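Side-chain contacts in transaminase (Bacillus megaterium, PDB 5G0A), which catalyses the transfer of amino groups with S selectivity, using pyridoxal-5'-phosphate as cofactor: residues Ala73-Ala78 with Ser302-Ala307; Lys99-Asp104 with Ala343-Met348; Glu126-Ile131 with Pro291-Met296; Gln285-Gln290 with Asp382-Leu387. All coordinates share one frame; numbering follows the deposited sequence.

Interaction 1 of 4, residues Ala73-Ala78 with Ser302-Ala307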
loop_
_atom_site.group_PDB
_atom_site.type_symbol
_atom_site.label_atom_id
_atom_site.label_comp_id
_atom_site.label_asym_id
_atom_site.label_seq_id
_atom_site.Cartn_x
_atom_site.Cartn_y
_atom_site.Cartn_z
ATOM N N ALA B 73 -27.516 -22.262 -31.606
ATOM C CA ALA B 73 -27.532 -22.108 -33.072
ATOM C C ALA B 73 -26.825 -20.821 -33.506
ATOM O O ALA B 73 -26.073 -20.816 -34.498
ATOM C CB ALA B 73 -28.951 -22.158 -33.624
ATOM N N ALA B 74 -27.055 -19.734 -32.761
ATOM C CA ALA B 74 -26.416 -18.466 -33.071
ATOM C C ALA B 74 -24.887 -18.567 -32.927
ATOM O O ALA B 74 -24.162 -18.018 -33.724
ATOM C CB ALA B 74 -26.964 -17.356 -32.188
ATOM N N ILE B 75 -24.411 -19.248 -31.891
ATOM C CA ILE B 75 -22.975 -19.448 -31.746
ATOM C C ILE B 75 -22.424 -20.280 -32.893
ATOM O O ILE B 75 -21.370 -19.968 -33.427
ATOM C CB ILE B 75 -22.614 -20.085 -30.396
ATOM C CG1 ILE B 75 -23.022 -19.146 -29.245
ATOM C CG2 ILE B 75 -21.110 -20.336 -30.290
ATOM C CD1 ILE B 75 -23.081 -19.843 -27.897
ATOM N N LYS B 76 -23.149 -21.339 -33.272
ATOM C CA LYS B 76 -22.676 -22.179 -34.383
ATOM C C LYS B 76 -22.591 -21.344 -35.672
ATOM O O LYS B 76 -21.659 -21.507 -36.453
ATOM C CB LYS B 76 -23.587 -23.396 -34.581
ATOM C CG LYS B 76 -23.486 -24.434 -33.476
ATOM C CD LYS B 76 -24.455 -25.595 -33.749
ATOM C CE LYS B 76 -24.421 -26.597 -32.602
ATOM N NZ LYS B 76 -25.371 -27.738 -32.797
ATOM N N GLU B 77 -23.560 -20.450 -35.877
ATOM C CA GLU B 77 -23.542 -19.531 -37.016
ATOM C C GLU B 77 -22.321 -18.607 -37.033
ATOM O O GLU B 77 -21.705 -18.417 -38.065
ATOM C CB GLU B 77 -24.819 -18.689 -37.088
ATOM C CG GLU B 77 -25.941 -19.255 -37.940
ATOM C CD GLU B 77 -26.723 -18.163 -38.670
ATOM O OE1 GLU B 77 -26.638 -16.979 -38.276
ATOM O OE2 GLU B 77 -27.420 -18.481 -39.658
ATOM N N ALA B 78 -21.981 -18.011 -35.891
ATOM C CA ALA B 78 -20.815 -17.120 -35.822
ATOM C C ALA B 78 -19.514 -17.853 -36.191
ATOM O O ALA B 78 -18.575 -17.261 -36.716
ATOM C CB ALA B 78 -20.681 -16.527 -34.421
ATOM N N SER B 302 -25.909 -15.412 -20.175
ATOM C CA SER B 302 -26.472 -16.570 -19.461
ATOM C C SER B 302 -25.491 -17.714 -19.440
ATOM O O SER B 302 -25.879 -18.877 -19.576
ATOM C CB SER B 302 -27.843 -17.003 -20.036
ATOM O OG SER B 302 -28.770 -15.947 -19.863
ATOM N N SER B 303 -24.210 -17.351 -19.273
ATOM C CA SER B 303 -23.086 -18.282 -19.205
ATOM C C SER B 303 -22.912 -19.153 -20.449
ATOM O O SER B 303 -22.179 -20.127 -20.392
ATOM C CB SER B 303 -23.192 -19.182 -17.969
ATOM O OG SER B 303 -23.381 -18.383 -16.799
ATOM N N SER B 304 -23.541 -18.793 -21.559
ATOM C CA SER B 304 -23.390 -19.593 -22.783
ATOM C C SER B 304 -21.917 -19.578 -23.220
ATOM O O SER B 304 -21.362 -20.624 -23.572
ATOM C CB SER B 304 -24.326 -19.119 -23.879
ATOM O OG SER B 304 -24.120 -17.746 -24.189
ATOM N N LEU B 305 -21.286 -18.401 -23.155
ATOM C CA LEU B 305 -19.830 -18.255 -23.300
ATOM C C LEU B 305 -19.333 -17.153 -22.364
ATOM O O LEU B 305 -20.141 -16.313 -21.942
ATOM C CB LEU B 305 -19.437 -17.917 -24.740
ATOM C CG LEU B 305 -19.662 -19.017 -25.799
ATOM C CD1 LEU B 305 -19.442 -18.407 -27.193
ATOM C CD2 LEU B 305 -18.689 -20.168 -25.563
ATOM N N PRO B 306 -18.028 -17.139 -22.054
ATOM C CA PRO B 306 -17.530 -16.090 -21.120
ATOM C C PRO B 306 -17.640 -14.674 -21.700
ATOM O O PRO B 306 -17.123 -14.407 -22.798
ATOM C CB PRO B 306 -16.066 -16.474 -20.885
ATOM C CG PRO B 306 -15.980 -17.939 -21.239
ATOM C CD PRO B 306 -16.978 -18.140 -22.367
ATOM N N ALA B 307 -18.388 -13.807 -21.000
ATOM C CA ALA B 307 -18.475 -12.404 -21.328
ATOM C C ALA B 307 -18.750 -11.592 -20.062
ATOM O O ALA B 307 -19.443 -12.057 -19.146
ATOM C CB ALA B 307 -19.611 -12.157 -22.316
#

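Interaction 2 of 4, residues Lys99-Asp104 with Ala343-Met348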
loop_
_atom_site.group_PDB
_atom_site.type_symbol
_atom_site.label_atom_id
_atom_site.label_comp_id
_atom_site.label_asym_id
_atom_site.label_seq_id
_atom_site.Cartn_x
_atom_site.Cartn_y
_atom_site.Cartn_z
ATOM N N LYS B 99 -25.274 -1.866 -28.779
ATOM C CA LYS B 99 -26.512 -1.193 -29.242
ATOM C C LYS B 99 -27.756 -1.775 -28.539
ATOM O O LYS B 99 -28.639 -1.033 -28.099
ATOM C CB LYS B 99 -26.635 -1.250 -30.780
ATOM C CG LYS B 99 -27.926 -0.613 -31.336
ATOM C CD LYS B 99 -29.055 -1.619 -31.384
ATOM C CE LYS B 99 -30.317 -1.063 -32.048
ATOM N NZ LYS B 99 -31.291 -2.154 -32.322
ATOM N N ILE B 100 -27.818 -3.100 -28.420
ATOM C CA ILE B 100 -28.928 -3.740 -27.734
ATOM C C ILE B 100 -29.034 -3.257 -26.307
ATOM O O ILE B 100 -30.118 -2.898 -25.844
ATOM C CB ILE B 100 -28.820 -5.269 -27.763
ATOM C CG1 ILE B 100 -28.946 -5.741 -29.225
ATOM C CG2 ILE B 100 -29.906 -5.904 -26.893
ATOM C CD1 ILE B 100 -28.592 -7.204 -29.405
ATOM N N ILE B 101 -27.907 -3.235 -25.597
ATOM C CA ILE B 101 -27.949 -2.830 -24.195
ATOM C C ILE B 101 -28.378 -1.369 -24.066
ATOM O O ILE B 101 -29.263 -1.061 -23.265
ATOM C CB ILE B 101 -26.594 -3.064 -23.484
ATOM C CG1 ILE B 101 -26.348 -4.571 -23.338
ATOM C CG2 ILE B 101 -26.584 -2.389 -22.095
ATOM C CD1 ILE B 101 -24.911 -4.893 -22.965
ATOM N N ILE B 102 -27.819 -0.493 -24.894
ATOM C CA ILE B 102 -28.036 0.951 -24.727
ATOM C C ILE B 102 -29.379 1.428 -25.307
ATOM O O ILE B 102 -30.080 2.230 -24.668
ATOM C CB ILE B 102 -26.817 1.764 -25.262
ATOM C CG1 ILE B 102 -25.600 1.506 -24.330
ATOM C CG2 ILE B 102 -27.127 3.268 -25.368
ATOM C CD1 ILE B 102 -24.246 1.867 -24.943
ATOM N N GLU B 103 -29.750 0.899 -26.470
ATOM C CA GLU B 103 -30.910 1.407 -27.210
ATOM C C GLU B 103 -32.151 0.524 -27.187
ATOM O O GLU B 103 -33.253 1.030 -27.470
ATOM C CB GLU B 103 -30.537 1.713 -28.662
ATOM C CG GLU B 103 -29.457 2.767 -28.822
ATOM C CD GLU B 103 -29.806 4.102 -28.181
ATOM O OE1 GLU B 103 -30.817 4.191 -27.458
ATOM O OE2 GLU B 103 -29.052 5.074 -28.392
ATOM N N ASP B 104 -31.984 -0.776 -26.905
ATOM C CA ASP B 104 -33.131 -1.714 -26.860
ATOM C C ASP B 104 -33.547 -2.178 -25.459
ATOM O O ASP B 104 -34.698 -2.540 -25.214
ATOM C CB ASP B 104 -32.891 -2.920 -27.786
ATOM C CG ASP B 104 -32.545 -2.502 -29.205
ATOM O OD1 ASP B 104 -32.945 -1.384 -29.633
ATOM O OD2 ASP B 104 -31.874 -3.292 -29.899
ATOM N N ALA B 343 -27.385 -13.055 -29.104
ATOM C CA ALA B 343 -28.478 -14.027 -29.169
ATOM C C ALA B 343 -29.179 -14.176 -27.821
ATOM O O ALA B 343 -30.396 -14.256 -27.755
ATOM C CB ALA B 343 -27.978 -15.369 -29.675
ATOM N N ASN B 344 -28.411 -14.194 -26.731
ATOM C CA ASN B 344 -29.008 -14.289 -25.403
ATOM C C ASN B 344 -29.982 -13.128 -25.150
ATOM O O ASN B 344 -31.121 -13.330 -24.717
ATOM C CB ASN B 344 -27.886 -14.277 -24.355
ATOM C CG ASN B 344 -28.406 -14.235 -22.949
ATOM O OD1 ASN B 344 -29.055 -15.161 -22.487
ATOM N ND2 ASN B 344 -28.057 -13.173 -22.231
ATOM N N LEU B 345 -29.529 -11.911 -25.452
ATOM C CA LEU B 345 -30.338 -10.713 -25.226
ATOM C C LEU B 345 -31.552 -10.681 -26.171
ATOM O O LEU B 345 -32.642 -10.234 -25.785
ATOM C CB LEU B 345 -29.486 -9.449 -25.395
ATOM C CG LEU B 345 -28.359 -9.330 -24.344
ATOM C CD1 LEU B 345 -27.571 -8.032 -24.495
ATOM C CD2 LEU B 345 -28.933 -9.473 -22.939
ATOM N N GLU B 346 -31.350 -11.151 -27.397
ATOM C CA GLU B 346 -32.450 -11.146 -28.391
ATOM C C GLU B 346 -33.544 -12.100 -27.961
ATOM O O GLU B 346 -34.725 -11.763 -28.052
ATOM C CB GLU B 346 -31.927 -11.484 -29.787
ATOM C CG GLU B 346 -31.253 -10.278 -30.430
ATOM C CD GLU B 346 -30.381 -10.648 -31.603
ATOM O OE1 GLU B 346 -30.183 -11.854 -31.848
ATOM O OE2 GLU B 346 -29.882 -9.724 -32.267
ATOM N N VAL B 347 -33.149 -13.283 -27.475
ATOM C CA VAL B 347 -34.112 -14.270 -26.964
ATOM C C VAL B 347 -34.842 -13.758 -25.719
ATOM O O VAL B 347 -36.070 -13.870 -25.605
ATOM C CB VAL B 347 -33.448 -15.649 -26.681
ATOM C CG1 VAL B 347 -34.461 -16.610 -26.055
ATOM C CG2 VAL B 347 -32.874 -16.253 -27.959
ATOM N N MET B 348 -34.071 -13.210 -24.776
ATOM C CA MET B 348 -34.617 -12.594 -23.582
ATOM C C MET B 348 -35.678 -11.533 -23.930
ATOM O O MET B 348 -36.738 -11.506 -23.324
ATOM C CB MET B 348 -33.465 -11.990 -22.773
ATOM C CG MET B 348 -33.558 -12.271 -21.298
ATOM S SD MET B 348 -32.112 -11.623 -20.450
ATOM C CE MET B 348 -31.223 -13.150 -20.082
#

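Interaction 3 of 4, residues Glu126-Ile131 with Pro291-Met296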
loop_
_atom_site.group_PDB
_atom_site.type_symbol
_atom_site.label_atom_id
_atom_site.label_comp_id
_atom_site.label_asym_id
_atom_site.label_seq_id
_atom_site.Cartn_x
_atom_site.Cartn_y
_atom_site.Cartn_z
ATOM N N GLU B 126 -12.948 -4.763 -12.468
ATOM C CA GLU B 126 -11.603 -4.142 -12.626
ATOM C C GLU B 126 -11.682 -2.917 -13.523
ATOM O O GLU B 126 -11.099 -1.846 -13.224
ATOM C CB GLU B 126 -10.565 -5.133 -13.204
ATOM C CG GLU B 126 -10.323 -6.390 -12.359
ATOM C CD GLU B 126 -9.327 -6.169 -11.215
ATOM O OE1 GLU B 126 -8.669 -5.114 -11.159
ATOM O OE2 GLU B 126 -9.205 -7.076 -10.384
ATOM N N THR B 127 -12.403 -3.059 -14.623
ATOM C CA THR B 127 -12.468 -1.994 -15.608
ATOM C C THR B 127 -13.210 -0.775 -15.032
ATOM O O THR B 127 -12.782 0.351 -15.219
ATOM C CB THR B 127 -13.144 -2.500 -16.907
ATOM O OG1 THR B 127 -12.430 -3.666 -17.361
ATOM C CG2 THR B 127 -13.038 -1.432 -17.994
ATOM N N ALA B 128 -14.315 -1.033 -14.352
ATOM C CA ALA B 128 -15.115 0.010 -13.723
ATOM C C ALA B 128 -14.292 0.776 -12.696
ATOM O O ALA B 128 -14.391 1.996 -12.623
ATOM C CB ALA B 128 -16.318 -0.585 -13.036
ATOM N N LEU B 129 -13.518 0.062 -11.878
ATOM C CA LEU B 129 -12.685 0.747 -10.878
ATOM C C LEU B 129 -11.662 1.647 -11.577
ATOM O O LEU B 129 -11.486 2.798 -11.177
ATOM C CB LEU B 129 -11.967 -0.276 -9.991
ATOM C CG LEU B 129 -12.914 -1.109 -9.116
ATOM C CD1 LEU B 129 -12.105 -2.231 -8.460
ATOM C CD2 LEU B 129 -13.698 -0.295 -8.080
ATOM N N ASN B 130 -11.004 1.121 -12.611
ATOM C CA ASN B 130 -10.042 1.900 -13.378
ATOM C C ASN B 130 -10.672 3.176 -13.950
ATOM O O ASN B 130 -10.084 4.277 -13.871
ATOM C CB ASN B 130 -9.445 1.051 -14.513
ATOM C CG ASN B 130 -8.563 -0.081 -13.998
ATOM O OD1 ASN B 130 -8.224 -0.118 -12.810
ATOM N ND2 ASN B 130 -8.184 -1.011 -14.885
ATOM N N ILE B 131 -11.862 3.030 -14.546
ATOM C CA ILE B 131 -12.513 4.164 -15.188
ATOM C C ILE B 131 -12.959 5.199 -14.154
ATOM O O ILE B 131 -12.748 6.406 -14.374
ATOM C CB ILE B 131 -13.727 3.719 -16.048
ATOM C CG1 ILE B 131 -13.249 2.940 -17.273
ATOM C CG2 ILE B 131 -14.560 4.929 -16.495
ATOM C CD1 ILE B 131 -14.352 2.092 -17.911
ATOM N N PRO B 291 -27.458 4.891 -12.011
ATOM C CA PRO B 291 -26.064 4.948 -11.572
ATOM C C PRO B 291 -25.173 5.684 -12.571
ATOM O O PRO B 291 -25.643 6.126 -13.634
ATOM C CB PRO B 291 -25.671 3.456 -11.518
ATOM C CG PRO B 291 -26.460 2.865 -12.675
ATOM C CD PRO B 291 -27.782 3.602 -12.673
ATOM N N ASP B 292 -23.878 5.810 -12.235
ATOM C CA ASP B 292 -22.897 6.386 -13.149
ATOM C C ASP B 292 -22.216 5.306 -13.988
ATOM O O ASP B 292 -21.784 5.550 -15.114
ATOM C CB ASP B 292 -21.829 7.145 -12.343
ATOM C CG ASP B 292 -22.416 8.340 -11.601
ATOM O OD1 ASP B 292 -22.730 9.346 -12.275
ATOM O OD2 ASP B 292 -22.574 8.264 -10.375
ATOM N N ILE B 293 -22.098 4.127 -13.391
ATOM C CA ILE B 293 -21.432 2.978 -14.032
ATOM C C ILE B 293 -22.124 1.720 -13.537
ATOM O O ILE B 293 -22.478 1.631 -12.345
ATOM C CB ILE B 293 -19.923 2.869 -13.606
ATOM C CG1 ILE B 293 -19.130 4.102 -14.032
ATOM C CG2 ILE B 293 -19.284 1.603 -14.170
ATOM C CD1 ILE B 293 -17.720 4.179 -13.435
ATOM N N ILE B 294 -22.347 0.752 -14.437
ATOM C CA ILE B 294 -22.668 -0.619 -13.997
ATOM C C ILE B 294 -21.689 -1.649 -14.551
ATOM O O ILE B 294 -21.077 -1.440 -15.601
ATOM C CB ILE B 294 -24.122 -1.094 -14.294
ATOM C CG1 ILE B 294 -24.361 -1.300 -15.809
ATOM C CG2 ILE B 294 -25.137 -0.171 -13.566
ATOM C CD1 ILE B 294 -25.753 -1.883 -16.106
ATOM N N THR B 295 -21.571 -2.746 -13.814
ATOM C CA THR B 295 -20.767 -3.895 -14.229
ATOM C C THR B 295 -21.687 -5.076 -14.484
ATOM O O THR B 295 -22.689 -5.253 -13.782
ATOM C CB THR B 295 -19.705 -4.250 -13.170
ATOM O OG1 THR B 295 -20.328 -4.375 -11.891
ATOM C CG2 THR B 295 -18.641 -3.161 -13.102
ATOM N N MET B 296 -21.322 -5.884 -15.478
ATOM C CA MET B 296 -22.175 -6.993 -15.963
ATOM C C MET B 296 -21.342 -8.233 -16.223
ATOM O O MET B 296 -20.154 -8.153 -16.515
ATOM C CB MET B 296 -22.888 -6.596 -17.265
ATOM C CG MET B 296 -23.888 -5.449 -17.101
ATOM S SD MET B 296 -24.346 -4.717 -18.675
ATOM C CE MET B 296 -22.946 -3.629 -18.946
#

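Interaction 4 of 4, residues Gln285-Gln290 with Asp382-Leu387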
loop_
_atom_site.group_PDB
_atom_site.type_symbol
_atom_site.label_atom_id
_atom_site.label_comp_id
_atom_site.label_asym_id
_atom_site.label_seq_id
_atom_site.Cartn_x
_atom_site.Cartn_y
_atom_site.Cartn_z
ATOM N N GLN B 285 -33.103 -0.868 -11.039
ATOM C CA GLN B 285 -34.373 -0.329 -11.573
ATOM C C GLN B 285 -35.559 -0.455 -10.627
ATOM O O GLN B 285 -36.601 0.192 -10.835
ATOM C CB GLN B 285 -34.703 -0.946 -12.934
ATOM C CG GLN B 285 -33.683 -0.537 -13.984
ATOM C CD GLN B 285 -33.925 -1.172 -15.335
ATOM O OE1 GLN B 285 -34.192 -2.377 -15.446
ATOM N NE2 GLN B 285 -33.835 -0.365 -16.368
ATOM N N HIS B 286 -35.420 -1.282 -9.600
ATOM C CA HIS B 286 -36.426 -1.303 -8.533
ATOM C C HIS B 286 -36.480 -0.022 -7.713
ATOM O O HIS B 286 -37.466 0.197 -6.999
ATOM C CB HIS B 286 -36.212 -2.488 -7.603
ATOM C CG HIS B 286 -36.470 -3.803 -8.256
ATOM N ND1 HIS B 286 -37.733 -4.356 -8.344
ATOM C CD2 HIS B 286 -35.637 -4.659 -8.894
ATOM C CE1 HIS B 286 -37.659 -5.514 -8.980
ATOM N NE2 HIS B 286 -36.398 -5.715 -9.336
ATOM N N TYR B 287 -35.444 0.823 -7.826
ATOM C CA TYR B 287 -35.253 1.941 -6.877
ATOM C C TYR B 287 -35.421 3.359 -7.432
ATOM O O TYR B 287 -35.176 4.341 -6.719
ATOM C CB TYR B 287 -33.898 1.772 -6.135
ATOM C CG TYR B 287 -33.846 0.443 -5.437
ATOM C CD1 TYR B 287 -34.509 0.259 -4.221
ATOM C CD2 TYR B 287 -33.228 -0.672 -6.037
ATOM C CE1 TYR B 287 -34.521 -0.970 -3.595
ATOM C CE2 TYR B 287 -33.241 -1.902 -5.416
ATOM C CZ TYR B 287 -33.889 -2.038 -4.199
ATOM O OH TYR B 287 -33.914 -3.243 -3.575
ATOM N N GLY B 288 -35.822 3.481 -8.689
ATOM C CA GLY B 288 -36.144 4.802 -9.263
ATOM C C GLY B 288 -34.953 5.724 -9.485
ATOM O O GLY B 288 -35.105 6.951 -9.530
ATOM N N VAL B 289 -33.760 5.130 -9.629
ATOM C CA VAL B 289 -32.529 5.893 -9.768
ATOM C C VAL B 289 -31.679 5.382 -10.923
ATOM O O VAL B 289 -31.999 4.376 -11.560
ATOM C CB VAL B 289 -31.685 5.911 -8.463
ATOM C CG1 VAL B 289 -32.354 6.769 -7.399
ATOM C CG2 VAL B 289 -31.420 4.494 -7.939
ATOM N N GLN B 290 -30.615 6.113 -11.221
ATOM C CA GLN B 290 -29.727 5.751 -12.310
ATOM C C GLN B 290 -28.300 5.904 -11.780
ATOM O O GLN B 290 -27.973 6.921 -11.145
ATOM C CB GLN B 290 -29.977 6.629 -13.542
ATOM C CG GLN B 290 -31.313 6.288 -14.232
ATOM C CD GLN B 290 -31.651 7.139 -15.451
ATOM O OE1 GLN B 290 -30.779 7.614 -16.170
ATOM N NE2 GLN B 290 -32.955 7.311 -15.699
ATOM N N ASP B 382 -37.251 -12.729 1.457
ATOM C CA ASP B 382 -37.345 -11.520 0.690
ATOM C C ASP B 382 -36.700 -11.799 -0.666
ATOM O O ASP B 382 -35.925 -12.747 -0.809
ATOM C CB ASP B 382 -36.607 -10.402 1.431
ATOM C CG ASP B 382 -37.057 -9.018 1.018
ATOM O OD1 ASP B 382 -38.010 -8.893 0.222
ATOM O OD2 ASP B 382 -36.439 -8.043 1.502
ATOM N N GLY B 383 -37.018 -10.973 -1.646
ATOM C CA GLY B 383 -36.522 -11.208 -3.004
ATOM C C GLY B 383 -37.430 -10.658 -4.058
ATOM O O GLY B 383 -38.274 -9.807 -3.778
ATOM N N TYR B 384 -37.221 -11.133 -5.288
ATOM C CA TYR B 384 -37.918 -10.699 -6.485
ATOM C C TYR B 384 -37.421 -11.543 -7.660
ATOM O O TYR B 384 -36.326 -12.107 -7.596
ATOM C CB TYR B 384 -37.755 -9.190 -6.764
ATOM C CG TYR B 384 -36.423 -8.532 -6.392
ATOM C CD1 TYR B 384 -35.237 -9.262 -6.319
ATOM C CD2 TYR B 384 -36.365 -7.155 -6.157
ATOM C CE1 TYR B 384 -34.031 -8.641 -5.988
ATOM C CE2 TYR B 384 -35.167 -6.529 -5.842
ATOM C CZ TYR B 384 -34.006 -7.275 -5.772
ATOM O OH TYR B 384 -32.816 -6.654 -5.450
ATOM N N GLY B 385 -38.228 -11.654 -8.712
ATOM C CA GLY B 385 -37.829 -12.429 -9.902
ATOM C C GLY B 385 -37.363 -13.817 -9.528
ATOM O O GLY B 385 -38.070 -14.549 -8.830
ATOM N N LEU B 386 -36.166 -14.195 -9.997
ATOM C CA LEU B 386 -35.564 -15.465 -9.610
ATOM C C LEU B 386 -34.337 -15.281 -8.691
ATOM O O LEU B 386 -33.276 -15.884 -8.906
ATOM C CB LEU B 386 -35.175 -16.270 -10.865
ATOM C CG LEU B 386 -36.275 -17.081 -11.585
ATOM C CD1 LEU B 386 -36.871 -18.154 -10.687
ATOM C CD2 LEU B 386 -37.360 -16.172 -12.166
ATOM N N LEU B 387 -34.490 -14.461 -7.655
ATOM C CA LEU B 387 -33.434 -14.278 -6.666
ATOM C C LEU B 387 -34.081 -14.109 -5.287
ATOM O O LEU B 387 -34.691 -13.073 -5.001
ATOM C CB LEU B 387 -32.574 -13.052 -7.018
ATOM C CG LEU B 387 -31.326 -12.803 -6.137
ATOM C CD1 LEU B 387 -30.317 -13.948 -6.227
ATOM C CD2 LEU B 387 -30.679 -11.485 -6.518
#

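Interaction 1 of 4, residues Ala73-Ala78 with Ser302-Ala307
Ile75 of helix 69-78 faces Ser304 in the loop between strands 293-296 and 308-313, their CA atoms 9.0 Å apart, so side chains alone bridge the space between the two backbones. Ile75 and Leu305 reach toward each other tip to tip. The end methyl Ile75 CD1 lies 4.0 Å from Leu305 CD1, and the same leucine methyl also meets the second branch of the isoleucine, Ile75 CG2, again at 4.0 Å. Ile75 holds CG1 opposite its carbonyl carbon (chi1 -63°) and extends from there, which carries CD1 outward to the loop. The methyl continues to Ser304 CB, 4.3 Å from Ile75 CD1, while the hydroxyl of Ser304 is bonded to Ser301 O. Replacing Ile75 by an alanine would probably leave Leu305 CD1 without its methyl partners and open a gap between helix and loop. Val336 of helix 335-350 and Leu79 of the second subunit also pack on Ile75, placing the contact at the subunit interface. The loop itself follows the strand leading to Lys298 of the cofactor pocket, in the class-III aminotransferase fold. With carbon meeting only carbon across the contact, it depends on shape and exclusion of water and imposes little direction.

Interaction 2 of 4, residues Lys99-Asp104 with Ala343-Met348
Ile100 and Ile101 of helix 92-105 meet Leu345 of helix 335-350 in a helix-helix packing of the class-III aminotransferase fold, the short axes 10.8 Å apart at closest approach and inclined by 34° with their chains running the same general way. The apolar part centres on Leu345. Its CB touches Ile100 CG2 at 3.9 Å, and its methyl CD1 touches both isoleucines, 4.0 Å from Ile100 CG2 and 3.8 Å from Ile101 CG1. The leucine thus sits against adjacent isoleucines of one helix, crossing both obliquely. Ile100 turns CG2 to the side opposite its backbone N, against Leu345, whereas its other branch, with CG1 beside that N (chi1 -65°), runs on to a different neighbour. Phe275 covers Leu345 further, and Met349 packs on Ile100.

The mixed apolar-polar part lies at the margin. Ile100 CD1 comes within 4.0 Å of Glu346 OE2, the two side chains crossing at about a right angle, and it also brushes the aliphatic carbon Glu346 CG. The carboxylate has its charged partner in Lys96, one turn before Ile100 on helix 92-105, so this salt bridge spans the same pair of helices beside the apolar core.

Ionic pairing also occurs within helix 92-105, where the backbone widens into a pi-type turn at 100-104. Lys99 and Asp104, five residues apart, join across it: Lys99 NZ lies 2.7 Å from Asp104 OD2 and approaches the syn lone pair of that oxygen.

Interaction 3 of 4, residues Glu126-Ile131 with Pro291-Met296
Ala128 of helix 121-136 presses its methyl against Ile293 and Thr295 of strand 293-296, a helix-on-sheet packing in the large seven-stranded mixed sheet of this aminotransferase. The two axes come within 8.7 Å and run nearly antiparallel, at 162°. Ala128 CB stands 3.5 Å from Thr295 CG2, tighter than usual carbon contact, and 3.9 Å from Ile293 CG2. The small alanine side chain is consistent with so close an approach of helix to strand, whose alternate residues Ile293 and Thr295 both turn toward it. A looser touch, Ile131 CG2 to Ile293 CD1 at 4.5 Å, extends the apolar line one helical turn onward.

Thr295 fits this place by its rotation: chi1 of 51° puts OG1 between the backbone N and carbonyl carbon and turns CG2 to the alanine. OG1 makes a weak hydrogen bond to Asp269 OD1, a residue of the cofactor pocket, so one small side chain serves the helix with its methyl and the pocket wall with its hydroxyl. Farther out, Ile316 of helix 314-321 packs on both Ile131 and Ile293, and Met22 of the second subunit reaches Ile131. Ile293 CD1 also reaches the helix backbone, 4.1 Å from Ala128 O.

Interaction 4 of 4, residues Gln285-Gln290 with Asp382-Leu387
The His286 and Tyr384 rings form an offset stack, with centroids 4.4 Å apart and planes inclined by 27°. Tyr384 CD2 lies over the centre of the imidazole, 3.4 Å above its plane, close to every ring atom; His286 NE2 and His286 CE1 are each 3.5 Å from it. Only one side of the tyrosine overlaps, since CD2 and CE2 make the closest contacts and Tyr384 CE2 approaches His286 CD2 at 3.6 Å. One face of the Tyr287 ring carries His286 CB, which sits toward the rim. The ring of Tyr287 meets that of Tyr249, and its side chain crosses Tyr384 at about a right angle: Tyr287 OH and Tyr384 OH stand 4.0 Å apart, too far for a bond, and Tyr384 OH is buried here without a polar partner.

Tyr384 ends strand 378-384 at a tight beta-hairpin into strand 387-392. Its N bonds Leu387 O at 3.2 Å, Leu387 N returns to Tyr384 O at 3.0 Å, and Gly385 and Leu386 make the two-residue turn. Gly383, just before the tyrosine, has no room for a CB, which would strike Leu387 O. The tyrosine's chi1 of 34°, well off a staggered value, swings the ring out to the histidine. His286 NE2 is hydrogen-bonded to Thr278 OG1, which helps to hold the imidazole's rotation in the stack. A serine in place of His286 would probably leave the Tyr384 ring without its stacking partner and Thr278 OG1 without this bond. Thr278 also packs on Tyr384, and Ser239 touches the same side chain.

In the fold
Interactions 1, 2 and 3 are buried and mainly apolar, interaction 2 with a carboxylate at its margin, whereas interaction 4 is only partly buried and relies on stacked rings. Interactions 1 and 2 adjoin: Ala74 packs on Ala343, and Ser302 OG lies 2.8 Å from Asn344 OD1, probably hydrogen-bonded, so helix 335-350 links them. Interaction 3 is the one that sets a helix on the large sheet, and its Thr295 side chain is about 6 Å from the cofactor, against about 12 Å for Leu305 in interaction 1 and about 11 Å for Tyr384 in interaction 4. Interactions 1 to 3 also border the second subunit; interaction 4 joins a loop to the three-stranded sheet within one chain. Residues 285-290 lead directly into 291-296, connecting interactions 4 and 3.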